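Local structure of glutathione S-transferase (Acinetobacter baumannii, 4MP4) at residues A[121-124]-A[128-131]; A[142-147]-A[175-180]; A[169-174]-A[194-199]; A[16-21]-A[59-64]; A[23-28]-A[35-40]. The protein probably catalyses the conjugation of glutathione to electrophilic substrates, as a two-domain, dimeric member of the glutathione S-transferase fold. All blocks are in the same frame, centred on the assembly; numbering follows the deposited sequence.

Interaction 1 (A[121-124]-A[128-131])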
# COMPACT_ATOMS: atom_id res chain seq x y z
N THR A 121 -15.30 -1.94 9.72
CA THR A 121 -16.10 -0.71 9.62
C THR A 121 -17.58 -0.87 10.01
O THR A 121 -18.28 0.11 10.24
CB THR A 121 -16.02 -0.10 8.25
OG1 THR A 121 -16.44 -1.08 7.29
CG2 THR A 121 -14.59 0.36 7.95
N ASP A 122 -18.04 -2.11 10.09
CA ASP A 122 -19.33 -2.47 10.66
C ASP A 122 -19.55 -1.80 12.02
O ASP A 122 -20.66 -1.38 12.35
CB ASP A 122 -19.42 -4.00 10.81
CG ASP A 122 -19.12 -4.73 9.52
OD1 ASP A 122 -17.94 -4.77 9.08
OD2 ASP A 122 -20.07 -5.29 8.92
N VAL A 123 -18.50 -1.72 12.83
CA VAL A 123 -18.62 -1.11 14.16
C VAL A 123 -18.88 0.40 14.11
O VAL A 123 -19.56 0.95 14.99
CB VAL A 123 -17.42 -1.45 15.09
CG1 VAL A 123 -17.10 -2.94 14.99
CG2 VAL A 123 -16.20 -0.62 14.75
N ILE A 124 -18.38 1.06 13.05
CA ILE A 124 -18.63 2.49 12.83
C ILE A 124 -20.04 2.74 12.29
O ILE A 124 -20.71 3.69 12.70
CB ILE A 124 -17.61 3.10 11.83
CG1 ILE A 124 -16.18 2.96 12.36
CG2 ILE A 124 -17.95 4.56 11.50
CD1 ILE A 124 -15.12 3.28 11.32
N PRO A 128 -21.62 -1.85 17.54
CA PRO A 128 -20.33 -2.23 18.12
C PRO A 128 -20.15 -3.74 18.23
O PRO A 128 -21.13 -4.49 18.12
CB PRO A 128 -20.36 -1.60 19.51
CG PRO A 128 -21.39 -0.54 19.44
CD PRO A 128 -22.43 -1.06 18.48
N LYS A 129 -18.91 -4.19 18.39
CA LYS A 129 -18.64 -5.59 18.68
C LYS A 129 -18.40 -5.76 20.18
O LYS A 129 -17.72 -4.95 20.80
CB LYS A 129 -17.44 -6.07 17.87
CG LYS A 129 -17.78 -6.45 16.45
CD LYS A 129 -16.71 -7.33 15.84
CE LYS A 129 -17.00 -7.60 14.37
NZ LYS A 129 -18.40 -8.03 14.09
N SER A 130 -18.96 -6.82 20.75
CA SER A 130 -18.86 -7.08 22.19
C SER A 130 -17.45 -7.50 22.57
O SER A 130 -16.92 -7.08 23.60
CB SER A 130 -19.83 -8.20 22.60
OG SER A 130 -21.16 -7.89 22.26
N THR A 131 -16.86 -8.32 21.72
CA THR A 131 -15.54 -8.89 21.93
C THR A 131 -14.48 -7.84 22.24
O THR A 131 -14.34 -6.85 21.53
CB THR A 131 -15.14 -9.67 20.70
OG1 THR A 131 -16.27 -10.44 20.27
CG2 THR A 131 -13.97 -10.60 20.99
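V123 carries CG1 beside its backbone N and opposite its carbonyl carbon (chi1 -45°), and K129 sets CG in the same relation to its own backbone (chi1 -82°); with these torsions the two side chains cross at about a right angle. The contact lies in the helical C-terminal domain of the glutathione S-transferase fold, where the short helix 122-125 gives way to the loop leading to helix 135-151 and the chain folds back to bring P128 beside V123. It is apolar and small. V123 CG1 rests against K129 CG at 3.9 Å, the methyl meeting the aliphatic stem of the lysine well short of its amine. Lysine suits this exposed loop because its methylenes can lie on a hydrophobic neighbour while the ammonium remains near the surface; a bend at chi4 (-48°) turns NZ at the end of the chain. NZ remains 6.0 Å from D122 OD1, too far for a salt bridge, although the opposite charges may attract weakly. Valine, compact and branched at CB, suits its buried position, where it also touches N180. That asparagine probably accepts the backbone N-H of K129 through OD1, tying the loop to the segment that follows helix 165-178. The pyrrolidine ring of P128 restricts phi of its own backbone. Its CB points away from the helix, and P128 CA lies 4.3 Å from V123 CB.

Interaction 2 (A[142-147]-A[175-180])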
# COMPACT_ATOMS: atom_id res chain seq x y z
N GLU A 142 -2.52 0.70 20.46
CA GLU A 142 -1.52 1.51 21.14
C GLU A 142 -0.50 2.11 20.17
O GLU A 142 -0.07 3.26 20.32
CB GLU A 142 -0.79 0.69 22.21
CG GLU A 142 -1.54 0.62 23.52
CD GLU A 142 -1.73 1.99 24.17
OE1 GLU A 142 -0.91 2.90 23.90
OE2 GLU A 142 -2.70 2.15 24.94
N LYS A 143 -0.13 1.31 19.18
CA LYS A 143 0.79 1.76 18.15
C LYS A 143 0.16 2.89 17.34
O LYS A 143 0.82 3.86 16.99
CB LYS A 143 1.17 0.58 17.27
CG LYS A 143 2.39 0.82 16.44
CD LYS A 143 2.79 -0.48 15.76
CE LYS A 143 3.65 -0.23 14.54
NZ LYS A 143 3.45 -1.31 13.54
N LEU A 144 -1.14 2.76 17.06
CA LEU A 144 -1.91 3.80 16.42
C LEU A 144 -1.94 5.07 17.26
O LEU A 144 -1.73 6.17 16.75
CB LEU A 144 -3.36 3.32 16.15
CG LEU A 144 -4.35 4.35 15.61
CD1 LEU A 144 -3.93 4.83 14.21
CD2 LEU A 144 -5.79 3.83 15.57
N PHE A 145 -2.21 4.93 18.55
CA PHE A 145 -2.26 6.08 19.45
C PHE A 145 -0.89 6.75 19.52
O PHE A 145 -0.78 7.98 19.54
CB PHE A 145 -2.68 5.68 20.87
CG PHE A 145 -4.06 5.09 20.97
CD1 PHE A 145 -5.05 5.42 20.07
CD2 PHE A 145 -4.36 4.20 22.01
CE1 PHE A 145 -6.32 4.87 20.17
CE2 PHE A 145 -5.62 3.64 22.12
CZ PHE A 145 -6.61 3.98 21.21
N PHE A 146 0.16 5.94 19.60
CA PHE A 146 1.51 6.46 19.69
C PHE A 146 1.82 7.35 18.49
O PHE A 146 2.17 8.52 18.65
CB PHE A 146 2.54 5.33 19.79
CG PHE A 146 3.97 5.80 19.75
CD1 PHE A 146 4.62 6.19 20.92
CD2 PHE A 146 4.67 5.87 18.55
CE1 PHE A 146 5.93 6.63 20.89
CE2 PHE A 146 5.98 6.31 18.50
CZ PHE A 146 6.62 6.69 19.67
N VAL A 147 1.64 6.80 17.30
CA VAL A 147 1.89 7.51 16.04
C VAL A 147 1.04 8.76 15.85
O VAL A 147 1.54 9.81 15.46
CB VAL A 147 1.73 6.56 14.83
CG1 VAL A 147 1.93 7.32 13.51
CG2 VAL A 147 2.71 5.39 14.95
N GLN A 175 -11.93 5.92 14.47
CA GLN A 175 -13.36 5.74 14.65
C GLN A 175 -13.71 4.28 14.86
O GLN A 175 -14.71 3.97 15.52
CB GLN A 175 -14.14 6.32 13.46
CG GLN A 175 -14.39 7.84 13.55
CD GLN A 175 -15.45 8.21 14.60
OE1 GLN A 175 -15.39 7.78 15.75
NE2 GLN A 175 -16.43 9.01 14.20
N ARG A 176 -12.89 3.38 14.33
CA ARG A 176 -13.07 1.94 14.54
C ARG A 176 -13.04 1.65 16.03
O ARG A 176 -13.72 0.76 16.52
CB ARG A 176 -11.97 1.13 13.83
CG ARG A 176 -11.88 1.38 12.35
CD ARG A 176 -10.67 0.71 11.70
NE ARG A 176 -11.11 -0.55 11.12
CZ ARG A 176 -11.11 -0.83 9.83
NH1 ARG A 176 -10.62 0.03 8.96
NH2 ARG A 176 -11.56 -2.00 9.42
N LEU A 177 -12.26 2.43 16.75
CA LEU A 177 -12.11 2.25 18.18
C LEU A 177 -13.15 3.07 18.95
O LEU A 177 -13.82 2.57 19.86
CB LEU A 177 -10.71 2.68 18.59
CG LEU A 177 -9.60 1.72 18.21
CD1 LEU A 177 -8.24 2.39 18.39
CD2 LEU A 177 -9.70 0.46 19.07
N ILE A 178 -13.28 4.33 18.57
CA ILE A 178 -14.17 5.25 19.25
C ILE A 178 -15.62 4.78 19.21
O ILE A 178 -16.29 4.67 20.24
CB ILE A 178 -14.04 6.66 18.65
CG1 ILE A 178 -12.63 7.20 18.91
CG2 ILE A 178 -15.09 7.58 19.24
CD1 ILE A 178 -12.21 8.32 17.99
N GLN A 179 -16.09 4.45 18.01
CA GLN A 179 -17.49 4.11 17.82
C GLN A 179 -17.84 2.78 18.44
O GLN A 179 -19.02 2.49 18.67
CB GLN A 179 -17.84 4.13 16.33
CG GLN A 179 -17.66 5.49 15.72
CD GLN A 179 -18.51 6.50 16.46
OE1 GLN A 179 -19.62 6.18 16.85
NE2 GLN A 179 -17.99 7.70 16.68
N ASN A 180 -16.82 1.96 18.71
CA ASN A 180 -17.03 0.65 19.30
C ASN A 180 -17.00 0.68 20.83
O ASN A 180 -17.39 -0.28 21.48
CB ASN A 180 -16.04 -0.36 18.75
CG ASN A 180 -16.43 -1.81 19.05
OD1 ASN A 180 -17.21 -2.43 18.30
ND2 ASN A 180 -15.91 -2.34 20.13
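Just beyond L177, which packs against L144 and F145, the amide of Q179 donates from NE2 to Q175 OE1 at 2.8 Å, with an N-H...O angle of 163°. The acceptor lies almost in the amide plane of Q179, while the donor is tilted from the carbonyl plane of Q175, so this bridge one helical turn long is straight at the hydrogen and bent at the oxygen. Across the contact everything is apolar. In L177, CG opposite the carbonyl carbon (chi1 -74°) and an extended chi2 (168°) together send CD1 out toward helix 135-151. There the methyl meets L144 tip to tip, CD1 to CD2 at 4.0 Å, and approaches the F145 ring obliquely, with CE1 of F145 3.6 Å from CD1 of L177. One leucine methyl therefore serves two partners on successive residues of the facing helix. Leucine suits a buried site with backbones this far apart, the closest CA pair, L144 and L177, being 10.5 Å apart. Phenylalanine supplies a broad surface at the border of the core, where it also touches V184 and L188. W107 packs on L144 from helix 95-110. Two helices of the all-helical C-terminal domain of the glutathione S-transferase fold thus pack through apolar side chains.

Interaction 3 (A[169-174]-A[194-199])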
# COMPACT_ATOMS: atom_id res chain seq x y z
N GLU A 169 -8.29 9.44 6.54
CA GLU A 169 -7.92 8.03 6.69
C GLU A 169 -7.62 7.69 8.15
O GLU A 169 -7.99 6.61 8.63
CB GLU A 169 -6.72 7.67 5.80
CG GLU A 169 -6.94 7.86 4.31
CD GLU A 169 -5.63 7.84 3.50
OE1 GLU A 169 -4.55 7.93 4.12
OE2 GLU A 169 -5.66 7.73 2.26
N LEU A 170 -6.94 8.60 8.85
CA LEU A 170 -6.59 8.40 10.24
C LEU A 170 -7.84 8.45 11.11
O LEU A 170 -8.03 7.60 11.98
CB LEU A 170 -5.58 9.45 10.71
CG LEU A 170 -5.12 9.37 12.18
CD1 LEU A 170 -4.35 8.07 12.46
CD2 LEU A 170 -4.27 10.56 12.55
N ALA A 171 -8.68 9.44 10.88
CA ALA A 171 -9.94 9.55 11.61
C ALA A 171 -10.77 8.27 11.51
O ALA A 171 -11.29 7.79 12.51
CB ALA A 171 -10.76 10.75 11.15
N LEU A 172 -10.90 7.73 10.30
CA LEU A 172 -11.70 6.52 10.13
C LEU A 172 -11.09 5.39 10.97
O LEU A 172 -11.81 4.66 11.65
CB LEU A 172 -11.85 6.11 8.65
CG LEU A 172 -12.65 4.82 8.46
CD1 LEU A 172 -13.46 4.86 7.16
CD2 LEU A 172 -11.76 3.52 8.55
N MET A 173 -9.77 5.29 10.93
CA MET A 173 -9.05 4.29 11.73
C MET A 173 -9.35 4.46 13.19
O MET A 173 -9.66 3.48 13.88
CB MET A 173 -7.54 4.38 11.49
CG MET A 173 -6.77 3.20 12.05
SD MET A 173 -7.22 1.58 11.36
CE MET A 173 -6.25 1.50 9.86
N LEU A 174 -9.28 5.69 13.68
CA LEU A 174 -9.57 5.96 15.09
C LEU A 174 -11.05 5.68 15.43
O LEU A 174 -11.36 5.22 16.53
CB LEU A 174 -9.20 7.40 15.46
CG LEU A 174 -7.71 7.74 15.56
CD1 LEU A 174 -7.51 9.25 15.58
CD2 LEU A 174 -7.15 7.14 16.82
N GLN A 194 -13.80 16.04 14.83
CA GLN A 194 -13.69 17.18 13.95
C GLN A 194 -13.45 16.73 12.52
O GLN A 194 -14.06 17.25 11.58
CB GLN A 194 -12.58 18.11 14.43
CG GLN A 194 -12.20 19.13 13.38
CD GLN A 194 -11.22 20.17 13.88
OE1 GLN A 194 -10.77 21.02 13.11
NE2 GLN A 194 -10.89 20.11 15.17
N GLN A 195 -12.58 15.74 12.33
CA GLN A 195 -12.34 15.24 10.99
C GLN A 195 -13.62 14.68 10.37
O GLN A 195 -13.84 14.81 9.17
CB GLN A 195 -11.21 14.21 10.98
CG GLN A 195 -9.84 14.82 11.32
CD GLN A 195 -9.53 16.08 10.50
OE1 GLN A 195 -9.89 16.17 9.33
NE2 GLN A 195 -8.86 17.05 11.12
N TRP A 196 -14.46 14.07 11.20
CA TRP A 196 -15.70 13.44 10.75
C TRP A 196 -16.73 14.48 10.29
O TRP A 196 -17.64 14.16 9.53
CB TRP A 196 -16.29 12.57 11.88
CG TRP A 196 -16.85 11.27 11.42
CD1 TRP A 196 -18.14 10.83 11.56
CD2 TRP A 196 -16.14 10.23 10.72
NE1 TRP A 196 -18.27 9.58 11.00
CE2 TRP A 196 -17.06 9.18 10.48
CE3 TRP A 196 -14.82 10.08 10.28
CZ2 TRP A 196 -16.70 8.01 9.82
CZ3 TRP A 196 -14.46 8.89 9.62
CH2 TRP A 196 -15.40 7.89 9.39
N GLN A 197 -16.57 15.72 10.75
CA GLN A 197 -17.52 16.80 10.43
C GLN A 197 -17.11 17.54 9.18
O GLN A 197 -17.80 18.44 8.74
CB GLN A 197 -17.65 17.78 11.60
CG GLN A 197 -18.25 17.16 12.85
CD GLN A 197 -19.70 16.74 12.66
OE1 GLN A 197 -20.47 17.42 11.97
NE2 GLN A 197 -20.07 15.61 13.27
N ARG A 198 -15.97 17.17 8.62
CA ARG A 198 -15.57 17.65 7.30
C ARG A 198 -16.72 17.35 6.34
O ARG A 198 -17.26 16.25 6.36
CB ARG A 198 -14.28 16.93 6.88
CG ARG A 198 -13.66 17.39 5.58
CD ARG A 198 -12.54 18.37 5.84
NE ARG A 198 -11.95 18.81 4.59
CZ ARG A 198 -11.18 19.89 4.47
NH1 ARG A 198 -10.90 20.64 5.53
NH2 ARG A 198 -10.69 20.22 3.28
N PRO A 199 -17.13 18.35 5.53
CA PRO A 199 -18.26 18.22 4.60
C PRO A 199 -18.17 17.04 3.63
O PRO A 199 -19.19 16.38 3.40
CB PRO A 199 -18.25 19.56 3.84
CG PRO A 199 -17.69 20.51 4.82
CD PRO A 199 -16.65 19.74 5.61
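This is a buried, apolar helix-to-helix contact in the C-terminal domain, about 8 Å from the centre of the chain (centre to centre), joining helix 165-178 to the last turn of helix 186-196. A171 and Q195 make the closest approach. Their CA atoms are 6.2 Å apart, and A171 CB meets Q195 CB at 3.5 Å, a spacing that the single methyl of alanine allows. Q195 is the polar member of the pair, yet it offers only its methylenes here: bent at chi2 (-50°), the chain leads its end away from A171, and the side chain touches F158 and W163 in the loops.

W196 does most of the remaining covering. The six-membered end of its indole comes up against the backbone of helix 165-178, where CZ3 lies 3.7 Å from L172 CA and 3.9 Å from L172 CB. The ring meets this helix obliquely, and its CE3 atom is 4.2 Å from A171 CB. A large flat side chain suits a position between helix 165-178 and helix 199-215, whose V201 and L205 touch the same tryptophan. In the glutathione S-transferase fold, helix 165-178 runs through the core of the helical domain, with further helices packed around it; L170 and M173, on other sides of it, touch L144 of helix 135-151, and L172 touches P19 and F22 of the N-terminal domain.

After W196 the chain breaks from one helix into the next, with R198 at the N-cap position of helix 199-215. Its guanidinium makes a salt bridge to E30 and a cation-pi contact with W163. A bound sulfate, probably from the crystallisation liquor, lies about 5 Å from the W196 side chain.

Interaction 4 (A[16-21]-A[59-64])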
# COMPACT_ATOMS: atom_id res chain seq x y z
N PHE A 16 -21.59 0.10 1.37
CA PHE A 16 -20.78 1.29 1.66
C PHE A 16 -19.91 1.16 2.91
O PHE A 16 -19.66 2.14 3.59
CB PHE A 16 -21.67 2.52 1.80
CG PHE A 16 -22.23 3.01 0.51
CD1 PHE A 16 -23.19 2.27 -0.17
CD2 PHE A 16 -21.80 4.22 -0.02
CE1 PHE A 16 -23.71 2.72 -1.38
CE2 PHE A 16 -22.32 4.68 -1.23
CZ PHE A 16 -23.28 3.93 -1.91
N LEU A 17 -19.44 -0.05 3.20
CA LEU A 17 -18.62 -0.32 4.37
C LEU A 17 -17.14 -0.15 4.10
O LEU A 17 -16.34 -0.11 5.03
CB LEU A 17 -18.85 -1.75 4.88
CG LEU A 17 -20.26 -2.14 5.33
CD1 LEU A 17 -20.22 -3.53 5.90
CD2 LEU A 17 -20.81 -1.15 6.36
N SER A 18 -16.76 -0.05 2.83
CA SER A 18 -15.36 0.00 2.45
C SER A 18 -14.68 1.30 2.88
O SER A 18 -15.13 2.38 2.52
CB SER A 18 -15.20 -0.17 0.94
OG SER A 18 -13.87 0.10 0.55
N PRO A 19 -13.57 1.19 3.62
CA PRO A 19 -12.82 2.39 4.02
C PRO A 19 -12.03 3.00 2.84
O PRO A 19 -11.77 4.21 2.84
CB PRO A 19 -11.87 1.85 5.10
CG PRO A 19 -11.63 0.41 4.66
CD PRO A 19 -12.95 -0.06 4.12
N TYR A 20 -11.66 2.19 1.86
CA TYR A 20 -10.90 2.71 0.71
C TYR A 20 -11.80 3.36 -0.33
O TYR A 20 -11.40 4.34 -0.95
CB TYR A 20 -9.99 1.61 0.12
CG TYR A 20 -9.34 0.86 1.24
CD1 TYR A 20 -8.42 1.48 2.08
CD2 TYR A 20 -9.69 -0.45 1.51
CE1 TYR A 20 -7.86 0.81 3.14
CE2 TYR A 20 -9.14 -1.14 2.58
CZ TYR A 20 -8.22 -0.50 3.39
OH TYR A 20 -7.69 -1.18 4.45
N ALA A 21 -13.01 2.84 -0.51
CA ALA A 21 -14.01 3.51 -1.35
C ALA A 21 -14.34 4.85 -0.72
O ALA A 21 -14.42 5.87 -1.41
CB ALA A 21 -15.28 2.67 -1.49
N ALA A 59 -8.95 -6.61 -8.42
CA ALA A 59 -9.44 -7.57 -7.44
C ALA A 59 -10.72 -7.07 -6.74
O ALA A 59 -11.74 -7.75 -6.74
CB ALA A 59 -8.35 -7.89 -6.42
N LYS A 60 -10.65 -5.87 -6.15
CA LYS A 60 -11.67 -5.41 -5.20
C LYS A 60 -12.10 -3.96 -5.40
O LYS A 60 -11.37 -3.16 -6.00
CB LYS A 60 -11.15 -5.53 -3.76
CG LYS A 60 -10.47 -6.84 -3.44
CD LYS A 60 -10.93 -7.36 -2.08
CE LYS A 60 -10.00 -8.46 -1.57
NZ LYS A 60 -9.80 -9.56 -2.56
N VAL A 61 -13.27 -3.60 -4.87
CA VAL A 61 -13.65 -2.20 -4.75
C VAL A 61 -12.63 -1.50 -3.85
O VAL A 61 -12.09 -2.11 -2.93
CB VAL A 61 -15.10 -1.99 -4.17
CG1 VAL A 61 -16.13 -2.76 -4.98
CG2 VAL A 61 -15.19 -2.37 -2.72
N PRO A 62 -12.35 -0.21 -4.11
CA PRO A 62 -12.96 0.65 -5.13
C PRO A 62 -12.31 0.53 -6.50
O PRO A 62 -11.12 0.23 -6.62
CB PRO A 62 -12.70 2.05 -4.59
CG PRO A 62 -11.36 1.91 -3.92
CD PRO A 62 -11.44 0.56 -3.25
N VAL A 63 -13.11 0.78 -7.54
CA VAL A 63 -12.61 0.87 -8.88
C VAL A 63 -13.02 2.24 -9.38
O VAL A 63 -14.15 2.67 -9.13
CB VAL A 63 -13.23 -0.20 -9.78
CG1 VAL A 63 -12.76 -0.01 -11.21
CG2 VAL A 63 -12.84 -1.56 -9.28
N LEU A 64 -12.10 2.92 -10.04
CA LEU A 64 -12.41 4.20 -10.65
C LEU A 64 -12.34 4.05 -12.16
O LEU A 64 -11.30 3.67 -12.70
CB LEU A 64 -11.44 5.28 -10.21
CG LEU A 64 -11.74 6.65 -10.81
CD1 LEU A 64 -13.01 7.24 -10.18
CD2 LEU A 64 -10.56 7.61 -10.66
O HOH W 1 -12.45 -2.15 -0.25
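The cis-proline loop of the thioredoxin-like domain here meets the N-terminus of the first helix, 19-30, the place where glutathione S-transferases bind the cysteinyl part of glutathione. S18 and V61 face each other across it, S18 CB 4.3 Å from V61 CG2. A water joins the same two residues, 2.8 Å from S18 OG and 2.7 Å from V61 O, to which it donates. S18 is also the N-cap of the helix: with chi1 at 170° its OG turns back to accept from A21 N at 3.1 Å, the N-H...O angle being 169°, and more weakly from Y20 N. A small hydroxyl suits the spot because it can serve the helix end and the water together.

P62, preceded by a cis peptide bond, packs its ring against the first helical turn. P62 CD touches Y20 CB at 3.8 Å, and P62 CB lies 3.8 Å from A21 CA, where alanine leaves room for the proline to come close. The Y20 ring itself leads away from P62, has P19 CG over one face, toward its rim, and makes a cation-pi contact with R109. K60 extends toward D111 of the second subunit, a long and weak ion pair.

Polar atoms thus lie beside the apolar P62 and V61 side chains. The helix N-terminus would probably polarise the S18 hydroxyl. As in relatives, the V61 backbone probably pairs with the cysteinyl part of glutathione; in this apo structure a water bonds to its O.

Interaction 5 (A[23-28]-A[35-40])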
# COMPACT_ATOMS: atom_id res chain seq x y z
N THR A 23 -12.42 6.65 1.06
CA THR A 23 -11.26 7.51 0.87
C THR A 23 -11.17 8.16 -0.52
O THR A 23 -10.82 9.35 -0.66
CB THR A 23 -9.99 6.70 1.16
OG1 THR A 23 -10.04 6.25 2.52
CG2 THR A 23 -8.75 7.53 0.94
N VAL A 24 -11.50 7.40 -1.56
CA VAL A 24 -11.54 7.93 -2.92
C VAL A 24 -12.71 8.90 -3.15
O VAL A 24 -12.56 9.93 -3.81
CB VAL A 24 -11.57 6.81 -3.97
CG1 VAL A 24 -11.69 7.38 -5.38
CG2 VAL A 24 -10.33 5.93 -3.83
N PHE A 25 -13.88 8.56 -2.62
CA PHE A 25 -15.05 9.44 -2.66
C PHE A 25 -14.69 10.79 -2.06
O PHE A 25 -15.02 11.84 -2.64
CB PHE A 25 -16.20 8.81 -1.88
CG PHE A 25 -17.40 9.71 -1.70
CD1 PHE A 25 -17.49 10.58 -0.62
CD2 PHE A 25 -18.48 9.64 -2.58
CE1 PHE A 25 -18.60 11.40 -0.45
CE2 PHE A 25 -19.59 10.45 -2.40
CZ PHE A 25 -19.66 11.32 -1.33
N VAL A 26 -14.01 10.74 -0.91
CA VAL A 26 -13.60 11.97 -0.23
C VAL A 26 -12.64 12.77 -1.11
O VAL A 26 -12.80 13.98 -1.29
CB VAL A 26 -13.00 11.72 1.19
CG1 VAL A 26 -12.37 13.01 1.75
CG2 VAL A 26 -14.06 11.16 2.15
N GLY A 27 -11.66 12.07 -1.68
CA GLY A 27 -10.71 12.69 -2.59
C GLY A 27 -11.34 13.38 -3.78
O GLY A 27 -10.96 14.50 -4.12
N LEU A 28 -12.29 12.72 -4.42
CA LEU A 28 -12.99 13.32 -5.56
C LEU A 28 -13.73 14.59 -5.16
O LEU A 28 -13.59 15.61 -5.81
CB LEU A 28 -13.95 12.31 -6.19
CG LEU A 28 -13.30 11.10 -6.89
CD1 LEU A 28 -14.28 9.92 -6.99
CD2 LEU A 28 -12.83 11.52 -8.28
N PHE A 35 -18.40 13.22 -10.74
CA PHE A 35 -18.30 11.78 -10.98
C PHE A 35 -19.60 11.12 -10.60
O PHE A 35 -20.39 11.68 -9.85
CB PHE A 35 -17.16 11.17 -10.17
CG PHE A 35 -17.39 11.18 -8.67
CD1 PHE A 35 -17.10 12.30 -7.93
CD2 PHE A 35 -17.89 10.07 -8.02
CE1 PHE A 35 -17.31 12.31 -6.55
CE2 PHE A 35 -18.09 10.07 -6.65
CZ PHE A 35 -17.80 11.20 -5.92
N GLU A 36 -19.80 9.91 -11.11
CA GLU A 36 -20.98 9.11 -10.82
C GLU A 36 -20.57 7.94 -9.94
O GLU A 36 -19.45 7.43 -10.05
CB GLU A 36 -21.63 8.57 -12.10
CG GLU A 36 -21.94 9.64 -13.17
CD GLU A 36 -22.13 9.06 -14.58
OE1 GLU A 36 -21.66 7.93 -14.85
OE2 GLU A 36 -22.74 9.74 -15.43
N ILE A 37 -21.49 7.51 -9.08
CA ILE A 37 -21.23 6.42 -8.17
C ILE A 37 -22.09 5.19 -8.50
O ILE A 37 -23.24 5.33 -8.91
CB ILE A 37 -21.49 6.86 -6.70
CG1 ILE A 37 -20.91 5.85 -5.71
CG2 ILE A 37 -22.96 7.05 -6.44
CD1 ILE A 37 -20.01 6.49 -4.67
N ALA A 38 -21.54 4.00 -8.33
CA ALA A 38 -22.32 2.78 -8.49
C ALA A 38 -21.88 1.73 -7.46
O ALA A 38 -20.81 1.83 -6.87
CB ALA A 38 -22.20 2.23 -9.91
N ALA A 39 -22.70 0.70 -7.28
CA ALA A 39 -22.42 -0.32 -6.27
C ALA A 39 -22.34 -1.74 -6.83
O ALA A 39 -23.07 -2.10 -7.75
CB ALA A 39 -23.45 -0.27 -5.16
N ILE A 40 -21.44 -2.53 -6.23
CA ILE A 40 -21.28 -3.96 -6.50
C ILE A 40 -21.40 -4.81 -5.22
O ILE A 40 -20.87 -4.44 -4.17
CB ILE A 40 -19.93 -4.23 -7.10
CG1 ILE A 40 -19.75 -3.38 -8.36
CG2 ILE A 40 -19.78 -5.70 -7.41
CD1 ILE A 40 -18.32 -3.19 -8.74
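CH-pi and ring contacts carry most of this contact, with F35 at its centre and L28 and F25 of helix 19-30 touching different parts of it. L28 CD1 sits over the middle of one face of the F35 ring, 3.6 Å from the centroid and only 3° off the ring normal. The torsion of F35 explains this: with chi1 at 67°, CG lies between the backbone N and the carbonyl carbon, folding the ring in toward the helix. L28 also approaches nearer its root, CB to F35 CE1 at 3.4 Å. At the ring's edge and in its plane comes F25 CD2, 3.7 Å from F35 CZ. The two aromatic planes stand at 85° with centroids 5.9 Å apart, an oblique pairing.

These residues belong to the beta-alpha-beta unit of the thioredoxin-like domain, in which helix 19-30 connects the parallel strands 8-13 and 36-40 and packs on the sheet. F35 leads into the edge strand, so a bulky ring there packs between the helix and the start of the strand.

Apolar packing of an aliphatic arm on an aromatic ring follows along the strand. I37 turns CG1 away from its backbone N, and its CD1 reaches F25 CD2 at 4.1 Å. A beta-branched residue suits the strand, and its long arm reaches the helix. L207 of helix 199-215 touches both I37 and F25.

In the fold
Interactions 2 and 3 are buried and draw on the same helix, 165-178, where L144 of one touches L170, M173 and L174 of the other. Interactions 4 and 5 likewise share helix 19-30, about 8 Å apart between centres, but differ in character: 5 is wholly apolar and aromatic against the sheet, whereas 4 adds a capped helix end and a bridging water at the probable glutathione site. Interaction 1, about 17 Å from the chain's centre, is the most peripheral, two of its three touching residues being exposed. Contacts between the domains link the groups: T121 OG1 probably hydrogen-bonds L17 O, and L172 packs on P19.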